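Local coordinates for putative alpha KG dependent 2,4-D dioxygenase (Burkholderia xenovorans, PDB 5J92), which probably acts as an iron(II)- and 2-oxoglutarate-dependent dioxygenase of the TfdA/TauD family, at residues Ala65-Phe70 against Ala288-Asp293; Ser123-Ser126 against Pro131-Tyr134; Ala152-Ala157 against Leu217-His222. All coordinates share one frame; numbering follows the deposited sequence.

Interaction 1 (Ala65-Phe70 against Ala288-Asp293)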
# COMPACT_ATOMS: atom_id res chain seq x y z
N ALA A 65 8.52 -28.76 -20.23
CA ALA A 65 9.58 -29.73 -19.95
C ALA A 65 10.70 -29.10 -19.13
O ALA A 65 11.25 -29.74 -18.22
CB ALA A 65 10.12 -30.30 -21.26
N PHE A 66 11.06 -27.86 -19.44
CA PHE A 66 12.07 -27.16 -18.65
C PHE A 66 11.59 -26.96 -17.22
O PHE A 66 12.31 -27.28 -16.26
CB PHE A 66 12.42 -25.83 -19.31
CG PHE A 66 13.28 -24.92 -18.47
CD1 PHE A 66 14.60 -25.23 -18.22
CD2 PHE A 66 12.76 -23.76 -17.94
CE1 PHE A 66 15.39 -24.39 -17.44
CE2 PHE A 66 13.53 -22.92 -17.16
CZ PHE A 66 14.85 -23.24 -16.91
N ALA A 67 10.37 -26.46 -17.06
CA ALA A 67 9.83 -26.24 -15.72
C ALA A 67 9.80 -27.52 -14.90
O ALA A 67 10.13 -27.51 -13.71
CB ALA A 67 8.42 -25.65 -15.84
N ALA A 68 9.45 -28.65 -15.53
CA ALA A 68 9.31 -29.92 -14.82
C ALA A 68 10.62 -30.43 -14.25
O ALA A 68 10.60 -31.40 -13.48
CB ALA A 68 8.69 -30.97 -15.74
N GLY A 69 11.76 -29.85 -14.63
CA GLY A 69 13.01 -30.24 -14.00
C GLY A 69 13.19 -29.73 -12.58
O GLY A 69 14.07 -30.22 -11.88
N PHE A 70 12.36 -28.77 -12.14
CA PHE A 70 12.54 -28.16 -10.83
C PHE A 70 11.44 -28.49 -9.83
O PHE A 70 11.56 -28.12 -8.66
CB PHE A 70 12.64 -26.63 -10.98
CG PHE A 70 13.74 -26.21 -11.91
CD1 PHE A 70 15.05 -26.12 -11.45
CD2 PHE A 70 13.49 -25.98 -13.25
CE1 PHE A 70 16.08 -25.74 -12.31
CE2 PHE A 70 14.51 -25.61 -14.12
CZ PHE A 70 15.81 -25.50 -13.65
N ALA A 288 3.96 -21.30 -16.71
CA ALA A 288 4.01 -22.63 -16.12
C ALA A 288 4.34 -22.47 -14.65
O ALA A 288 4.96 -21.49 -14.24
CB ALA A 288 5.04 -23.53 -16.80
N THR A 289 3.87 -23.42 -13.84
CA THR A 289 4.05 -23.32 -12.41
C THR A 289 4.40 -24.69 -11.83
O THR A 289 3.81 -25.70 -12.22
CB THR A 289 2.80 -22.75 -11.73
OG1 THR A 289 2.43 -21.53 -12.38
CG2 THR A 289 3.07 -22.45 -10.25
N THR A 290 5.38 -24.71 -10.94
CA THR A 290 5.73 -25.92 -10.20
C THR A 290 5.27 -25.74 -8.76
O THR A 290 5.22 -24.62 -8.24
CB THR A 290 7.23 -26.20 -10.25
OG1 THR A 290 7.95 -25.08 -9.70
CG2 THR A 290 7.69 -26.43 -11.69
N LEU A 291 4.96 -26.86 -8.12
CA LEU A 291 4.50 -26.89 -6.74
C LEU A 291 5.64 -27.25 -5.80
O LEU A 291 6.55 -28.01 -6.16
CB LEU A 291 3.35 -27.89 -6.57
CG LEU A 291 2.11 -27.48 -7.34
CD1 LEU A 291 0.99 -28.50 -7.17
CD2 LEU A 291 1.67 -26.11 -6.83
N ASP A 292 5.59 -26.70 -4.59
CA ASP A 292 6.67 -26.84 -3.61
C ASP A 292 6.49 -28.12 -2.79
O ASP A 292 6.35 -28.10 -1.57
CB ASP A 292 6.74 -25.60 -2.73
CG ASP A 292 8.01 -25.55 -1.88
OD1 ASP A 292 8.99 -26.23 -2.24
OD2 ASP A 292 8.03 -24.81 -0.88
N ASP A 293 6.50 -29.25 -3.48
CA ASP A 293 6.33 -30.56 -2.84
C ASP A 293 7.70 -31.01 -2.34
O ASP A 293 8.54 -31.45 -3.12
CB ASP A 293 5.73 -31.55 -3.83
CG ASP A 293 5.34 -32.87 -3.19
OD1 ASP A 293 5.80 -33.19 -2.07
OD2 ASP A 293 4.54 -33.59 -3.81
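Thr290 meets Ala67 through its methyl branch, and its first torsion (chi1 59°) decides this: OG1 lies between the backbone N and the carbonyl carbon, while CG2 stands anti to the carbonyl carbon, beside the backbone N, and is carried to Ala67 in the helix that begins at residue 60. There Thr290 CG2 lies 3.3 Å from Ala67 O, a methyl group against a carbonyl oxygen, and 4.3 Å from Ala67 CB. That oxygen is already used within its own segment, since Phe70 N donates to Ala67 O over 3.0 Å and closes the type I turn Ala67-Phe70. The hydroxyl branch serves the sheet instead, where Thr290 OG1 is hydrogen-bonded to Tyr134 O of the neighbouring strand.

Two residues earlier the strand presents Ala288, whose CB faces Ala67 CB at 4.1 Å. The CA atoms of Ala67 and Ala288 are 6.9 Å apart, a close approach of helix and strand that two methyl side chains permit. Ala67 also touches Phe136 of strand 132-139 and Leu73 of a loop.

Behind this small apolar interface Phe66 and Phe70 pack on each other. Phe70 CE2 lies 3.6 Å above one face of the Phe66 ring, offset toward the rim, and Phe66 meets Phe53 edge-to-face. Phe70 further touches Ile38 and Ile41 of helix 35-47. The contact is thus a helix laid through Ala67 on strand 284-291, next to 132-139 in the mixed sheet, a helix-on-sheet packing in the double-stranded beta-helix (cupin-type) fold of the TauD/TfdA family.

Interaction 2 (Ser123-Ser126 against Pro131-Tyr134); sequences SDAS and PARY. With FE2 (Fe (II) ion), chain E.
Asp124 and Ala132 meet directly: Asp124 CB lies 3.6 Å from Ala132 CB. Alongside, the backbone Ala132 N donates to Asp124 O at 3.3 Å with an angle of 160° at the hydrogen. The bond is straight but long, and the donor sits 36° above the carbonyl plane rather than on a lone pair. One residue on from Asp124 and one back from Ala132, Pro131 CB lies 3.2 Å from Ala125 O. Pro131 CA is 3.2 Å from Ala125 O too, a strongly bent CA-H...O contact (122°) and so at most a weak one.

From the same aspartate the carboxylate runs to the iron(II) ion, Asp124 OD1 binding it at 2.5 Å. CG, beside the backbone N and anti to the carbonyl carbon, brings the carboxylate to the metal; OD1 binds, whereas OD2, 3.6 Å from the iron, is hydrogen-bonded to Ser135 OG. Each oxygen therefore has a separate task, and the second-shell serine helps to fix the carboxylate's rotation.

Farther out, the backbone carrying the ligand is shaped by a type II turn, in which Ser126 N donates to Ser123 O over 3.2 Å. Ser126 OG is hydrogen-bonded to His222 ND1, and Ser123 N to Ser220 OG, tying the turn to the loop 217-222. His122 and His271 complete the protein ligands, giving the two-histidine, one-carboxylate facial triad characteristic of iron(II)/2-oxoglutarate dioxygenases.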
# COMPACT_ATOMS: atom_id res chain seq x y z
N SER A 123 2.47 -13.95 -3.52
CA SER A 123 3.30 -15.12 -3.78
C SER A 123 2.40 -16.24 -4.28
O SER A 123 1.36 -16.52 -3.67
CB SER A 123 4.05 -15.56 -2.52
OG SER A 123 4.92 -16.66 -2.80
N ASP A 124 2.77 -16.86 -5.41
CA ASP A 124 1.86 -17.75 -6.13
C ASP A 124 1.35 -18.90 -5.27
O ASP A 124 2.14 -19.64 -4.67
CB ASP A 124 2.54 -18.31 -7.38
CG ASP A 124 2.60 -17.28 -8.49
OD1 ASP A 124 2.00 -16.21 -8.26
OD2 ASP A 124 3.23 -17.53 -9.55
N ALA A 125 0.03 -19.08 -5.27
CA ALA A 125 -0.65 -20.20 -4.61
C ALA A 125 -0.33 -20.30 -3.12
O ALA A 125 -0.47 -21.38 -2.52
CB ALA A 125 -0.34 -21.53 -5.31
N SER A 126 0.05 -19.18 -2.49
CA SER A 126 0.22 -19.18 -1.04
C SER A 126 -1.10 -19.46 -0.34
O SER A 126 -1.10 -19.77 0.86
CB SER A 126 0.80 -17.84 -0.57
OG SER A 126 -0.14 -16.77 -0.66
N PRO A 131 1.87 -24.61 -1.81
CA PRO A 131 1.99 -23.47 -2.72
C PRO A 131 2.98 -23.75 -3.85
O PRO A 131 3.53 -24.84 -3.99
CB PRO A 131 2.49 -22.34 -1.82
CG PRO A 131 2.32 -22.85 -0.42
CD PRO A 131 2.48 -24.32 -0.51
N ALA A 132 3.21 -22.71 -4.66
CA ALA A 132 4.09 -22.81 -5.80
C ALA A 132 5.55 -22.84 -5.35
O ALA A 132 5.91 -22.30 -4.31
CB ALA A 132 3.90 -21.63 -6.75
N ARG A 133 6.38 -23.51 -6.15
CA ARG A 133 7.82 -23.40 -5.98
C ARG A 133 8.32 -22.33 -6.94
O ARG A 133 8.28 -21.14 -6.62
CB ARG A 133 8.50 -24.75 -6.22
CG ARG A 133 10.01 -24.75 -5.96
CD ARG A 133 10.58 -26.15 -6.04
NE ARG A 133 10.15 -26.98 -4.92
CZ ARG A 133 10.30 -28.29 -4.85
NH1 ARG A 133 10.87 -28.96 -5.85
NH2 ARG A 133 9.88 -28.95 -3.77
N TYR A 134 8.74 -22.72 -8.14
CA TYR A 134 9.13 -21.78 -9.18
C TYR A 134 7.96 -21.51 -10.10
O TYR A 134 7.22 -22.43 -10.47
CB TYR A 134 10.29 -22.33 -10.00
CG TYR A 134 11.57 -22.60 -9.22
CD1 TYR A 134 12.46 -21.57 -8.94
CD2 TYR A 134 11.88 -23.89 -8.78
CE1 TYR A 134 13.62 -21.80 -8.25
CE2 TYR A 134 13.05 -24.13 -8.08
CZ TYR A 134 13.92 -23.08 -7.82
OH TYR A 134 15.10 -23.28 -7.13
FE FE2 E . 1.26 -14.52 -9.88

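Interaction 3 (Ala152-Ala157 against Leu217-His222)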
# COMPACT_ATOMS: atom_id res chain seq x y z
N ALA A 152 9.75 -8.42 -5.24
CA ALA A 152 10.15 -7.89 -3.94
C ALA A 152 10.84 -8.99 -3.14
O ALA A 152 10.28 -10.07 -2.95
CB ALA A 152 8.95 -7.33 -3.19
N ASP A 153 12.05 -8.70 -2.68
CA ASP A 153 12.89 -9.69 -2.00
C ASP A 153 12.47 -9.82 -0.53
O ASP A 153 12.75 -8.93 0.28
CB ASP A 153 14.36 -9.30 -2.12
CG ASP A 153 15.31 -10.40 -1.63
OD1 ASP A 153 14.88 -11.28 -0.84
OD2 ASP A 153 16.50 -10.36 -2.04
N MET A 154 11.80 -10.92 -0.19
CA MET A 154 11.36 -11.15 1.19
C MET A 154 12.51 -11.54 2.13
O MET A 154 12.34 -11.47 3.36
CB MET A 154 10.28 -12.24 1.24
CG MET A 154 9.00 -11.89 0.48
SD MET A 154 8.21 -10.40 1.12
CE MET A 154 8.75 -9.20 -0.06
N ARG A 155 13.64 -12.01 1.59
CA ARG A 155 14.82 -12.27 2.42
C ARG A 155 15.44 -10.95 2.85
O ARG A 155 15.74 -10.75 4.04
CB ARG A 155 15.84 -13.10 1.65
CG ARG A 155 15.26 -14.23 0.82
CD ARG A 155 16.25 -14.72 -0.22
NE ARG A 155 16.65 -13.63 -1.13
CZ ARG A 155 17.60 -13.71 -2.06
NH1 ARG A 155 18.27 -14.85 -2.24
NH2 ARG A 155 17.86 -12.66 -2.83
N ALA A 156 15.67 -10.05 1.89
CA ALA A 156 16.22 -8.74 2.20
C ALA A 156 15.31 -7.98 3.15
O ALA A 156 15.78 -7.31 4.08
CB ALA A 156 16.43 -7.94 0.90
N ALA A 157 13.99 -8.08 2.94
CA ALA A 157 13.06 -7.40 3.83
C ALA A 157 13.16 -7.96 5.25
O ALA A 157 13.15 -7.21 6.22
CB ALA A 157 11.63 -7.54 3.31
N LEU A 217 10.24 -13.35 4.85
CA LEU A 217 8.85 -13.15 5.24
C LEU A 217 7.91 -13.76 4.20
O LEU A 217 8.05 -13.53 3.00
CB LEU A 217 8.55 -11.65 5.39
CG LEU A 217 9.26 -10.89 6.51
CD1 LEU A 217 9.07 -9.36 6.43
CD2 LEU A 217 8.77 -11.43 7.86
N TYR A 218 6.93 -14.54 4.68
CA TYR A 218 5.93 -15.12 3.78
C TYR A 218 4.76 -14.14 3.61
O TYR A 218 3.62 -14.40 3.99
CB TYR A 218 5.44 -16.46 4.31
CG TYR A 218 4.84 -17.35 3.24
CD1 TYR A 218 4.62 -16.87 1.96
CD2 TYR A 218 4.52 -18.67 3.51
CE1 TYR A 218 4.10 -17.68 0.97
CE2 TYR A 218 4.00 -19.50 2.53
CZ TYR A 218 3.79 -19.00 1.26
OH TYR A 218 3.27 -19.80 0.27
N LEU A 219 5.05 -13.02 2.94
CA LEU A 219 4.02 -12.03 2.68
C LEU A 219 3.28 -12.38 1.40
O LEU A 219 3.84 -13.01 0.49
CB LEU A 219 4.62 -10.63 2.58
CG LEU A 219 5.41 -10.16 3.82
CD1 LEU A 219 5.86 -8.71 3.65
CD2 LEU A 219 4.57 -10.32 5.09
N SER A 220 2.01 -11.98 1.33
CA SER A 220 1.22 -12.17 0.13
C SER A 220 -0.09 -11.45 0.32
O SER A 220 -0.62 -11.40 1.44
CB SER A 220 0.97 -13.67 -0.15
OG SER A 220 0.31 -13.85 -1.38
N SER A 221 -0.65 -10.94 -0.78
CA SER A 221 -2.00 -10.40 -0.69
C SER A 221 -2.99 -11.44 -0.17
O SER A 221 -4.07 -11.08 0.29
CB SER A 221 -2.46 -9.89 -2.05
OG SER A 221 -2.61 -10.99 -2.94
N HIS A 222 -2.65 -12.74 -0.29
CA HIS A 222 -3.53 -13.80 0.18
C HIS A 222 -3.57 -13.90 1.70
O HIS A 222 -4.53 -14.46 2.23
CB HIS A 222 -3.09 -15.14 -0.42
CG HIS A 222 -2.93 -15.11 -1.91
ND1 HIS A 222 -1.79 -15.54 -2.54
CD2 HIS A 222 -3.78 -14.70 -2.88
CE1 HIS A 222 -1.94 -15.40 -3.85
NE2 HIS A 222 -3.13 -14.89 -4.08
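Met154 and Leu217 make the tight part of this contact, where the first turn of helix 154-159 meets the end of strand 215-217. Leu217 N donates to Met154 O at 3.2 Å, with 159° at the hydrogen, but arrives 51° above the carbonyl plane. In return, Leu217 O is pressed against the methionine side chain, 3.1 Å from Met154 CB and nearly as close to Met154 CG. The backbones are correspondingly near, the CA atoms of Met154 and Leu217 being 5.2 Å apart.

Bends at chi2 and chi3 (100°) fold the methionine over, so that its sulfur comes to Leu219. Met154 SD lies 3.8 Å from Leu219 CD1 and about as near Leu219 CB and CG, and the two side chains cross at about a right angle; Leu217 O is also close to the sulfur. Ala245 and Met270 each touch both of them, extending the apolar cluster to helix 231-245 and strand 269-273.

The looser part lies toward Ala157, whose CB reaches Leu217 CD1 only at 4.4 Å. It too is buried rather than solvent-facing: Ala157 also packs on Ala245. The difference between the two parts is one of closeness, not of exposure to water.

On the helix's other flank, Asp153 is the N-cap. Its OD1 caps Ala156 N, with a weak second bond from Arg155 N, and accepts Arg155 NE from the opposite face to Ala156 N, while Arg155 NH2 reaches Asp153 OD2 at 2.8 Å. Phe19 O and Gln47 O take further bonds from the same arginine. Since this side-on, two-nitrogen grip pairs the arginine with the capping carboxylate, Asp153 is probably kept ionised and fixed in rotation although buried, whereas the join to 217-222 depends on one backbone bond and on shape.

In the fold
All three contacts are buried, yet their chemistry changes with place. Interaction 1, about 13 Å from the chain centre to its own centre, packs methyl groups against a methyl and a carbonyl oxygen, a helix on a strand of the mixed sheet; interaction 2, at about 6 Å, combines one backbone bond and small-residue packing with a metal ligand; interaction 3 combines one backbone bond with packing around a sulfur. Interactions 1 and 2 share a sheet, since strands 284-291 and 132-139 are neighbours. Interactions 2 and 3 meet through Ser126 with His222, the backbone N of Ser123 with Ser220, and Tyr218 on Pro131. Interactions 1 and 3 do not touch, lying on opposite sides of the chain's centre.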